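Local atomic coordinates of endolysin B (Mycobacterium phage D29, PDB entry 3HC7), a protein that cleaves the ester linkage between mycolic acids and arabinogalactan-peptidoglycan, breaking down the host's outer membrane so that new phage particles escape. Residues Leu6-His10 against Pro23-Ala27. Sequence-based numbering, arbitrary orientation.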
# COMPACT_ATOMS: atom_id res chain seq x y z
N LEU A 6 0.99 -16.45 -4.36
CA LEU A 6 1.28 -15.03 -4.47
C LEU A 6 -0.03 -14.24 -4.47
O LEU A 6 -0.89 -14.43 -5.34
CB LEU A 6 2.09 -14.73 -5.74
CG LEU A 6 2.34 -13.26 -6.05
CD1 LEU A 6 3.12 -12.61 -4.92
CD2 LEU A 6 3.08 -13.09 -7.38
N PHE A 7 -0.17 -13.36 -3.49
CA PHE A 7 -1.35 -12.51 -3.37
C PHE A 7 -0.98 -11.09 -3.78
O PHE A 7 0.03 -10.56 -3.33
CB PHE A 7 -1.90 -12.53 -1.94
CG PHE A 7 -2.29 -13.90 -1.47
CD1 PHE A 7 -3.56 -14.40 -1.74
CD2 PHE A 7 -1.40 -14.68 -0.75
CE1 PHE A 7 -3.92 -15.67 -1.31
CE2 PHE A 7 -1.76 -15.95 -0.32
CZ PHE A 7 -3.02 -16.44 -0.59
N THR A 8 -1.81 -10.48 -4.62
CA THR A 8 -1.49 -9.18 -5.17
C THR A 8 -2.66 -8.22 -5.05
O THR A 8 -3.82 -8.59 -5.26
CB THR A 8 -1.06 -9.26 -6.65
OG1 THR A 8 -2.12 -9.86 -7.41
CG2 THR A 8 0.21 -10.07 -6.81
N VAL A 9 -2.34 -6.98 -4.70
CA VAL A 9 -3.34 -5.94 -4.56
C VAL A 9 -2.92 -4.73 -5.36
O VAL A 9 -1.89 -4.10 -5.08
CB VAL A 9 -3.55 -5.55 -3.09
CG1 VAL A 9 -4.76 -4.63 -2.96
CG2 VAL A 9 -3.75 -6.80 -2.24
N HIS A 10 -3.71 -4.41 -6.38
CA HIS A 10 -3.44 -3.27 -7.25
C HIS A 10 -3.43 -1.92 -6.54
O HIS A 10 -3.94 -1.78 -5.42
CB HIS A 10 -4.47 -3.23 -8.39
CG HIS A 10 -4.12 -4.09 -9.56
ND1 HIS A 10 -3.08 -3.79 -10.41
CD2 HIS A 10 -4.67 -5.23 -10.02
CE1 HIS A 10 -3.01 -4.71 -11.36
NE2 HIS A 10 -3.96 -5.60 -11.14
N PRO A 23 1.54 -4.91 -9.43
CA PRO A 23 1.51 -6.21 -8.75
C PRO A 23 1.05 -7.34 -9.66
O PRO A 23 1.57 -8.44 -9.55
CB PRO A 23 0.48 -6.01 -7.63
CG PRO A 23 0.21 -4.55 -7.55
CD PRO A 23 0.53 -3.98 -8.90
N ALA A 24 0.09 -7.08 -10.55
CA ALA A 24 -0.38 -8.12 -11.45
C ALA A 24 0.67 -8.42 -12.52
O ALA A 24 0.90 -9.58 -12.87
CB ALA A 24 -1.71 -7.75 -12.07
N ASP A 25 1.30 -7.36 -13.03
CA ASP A 25 2.35 -7.53 -14.03
C ASP A 25 3.44 -8.41 -13.45
O ASP A 25 3.99 -9.28 -14.13
CB ASP A 25 2.98 -6.18 -14.41
CG ASP A 25 1.97 -5.21 -15.00
OD1 ASP A 25 0.90 -5.66 -15.46
OD2 ASP A 25 2.27 -3.99 -14.98
N THR A 26 3.76 -8.18 -12.18
CA THR A 26 4.80 -8.92 -11.50
C THR A 26 4.42 -10.39 -11.39
O THR A 26 5.16 -11.25 -11.85
CB THR A 26 5.11 -8.32 -10.11
OG1 THR A 26 5.54 -6.96 -10.26
CG2 THR A 26 6.19 -9.12 -9.42
N ALA A 27 3.26 -10.67 -10.80
CA ALA A 27 2.76 -12.04 -10.69
C ALA A 27 2.85 -12.80 -12.02
O ALA A 27 3.19 -13.99 -12.05
CB ALA A 27 1.33 -12.04 -10.17
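P23 sits at the centre of this contact, its pyrrolidine ring laid against the end of strand 5-9 and reaching T8, V9 and H10 in turn. CG of P23 rests 3.3 Å from V9 O, a carbon-oxygen contact rather than a hydrogen bond. CB of P23 packs 3.7 Å from T8 CB, plain apolar contact, and CD of P23 lies near ND1 of H10. Proline suits the first turn of a short helix, where its missing N-H costs no helical bond, and here its compact ring also supplies the apolar surface.

H10 follows the last strand residue. Its chi1 of -85° and chi2 of -71° together swing the imidazole back toward the helix, crossing the P23 ring at a slant and carrying NE2 to 3.2 Å from CB of A24, with CE1 close by. The small methyl of alanine suits so close an approach.

T8 divides its branches between two environments. OG1 turns to W36 NE1 for a hydrogen bond, while CG2 stands 3.5 Å from the P23 carbonyl oxygen, which already accepts the A27 N-H. One helical turn on, A27 faces L6, whose CD2 presses to 3.5 Å from CB of A27, tighter than usual carbon contact; a methyl side chain lets helix and strand come this close.

Strand and helix run nearly antiparallel, at 155°, as expected of a beta-alpha-beta crossover, here strand 5-9, helix 22-27, strand 35-38, in a cutinase-like alpha/beta-hydrolase fold. The H10 side chain lies about 8 Å from that of the active-site S82. Because this interface is buried and largely carbon-lined, van der Waals fit holds the helix against the strand, and T8 OG1 and H10 NE2 find polar partners outside it, W36 NE1 and, weakly, P17 O.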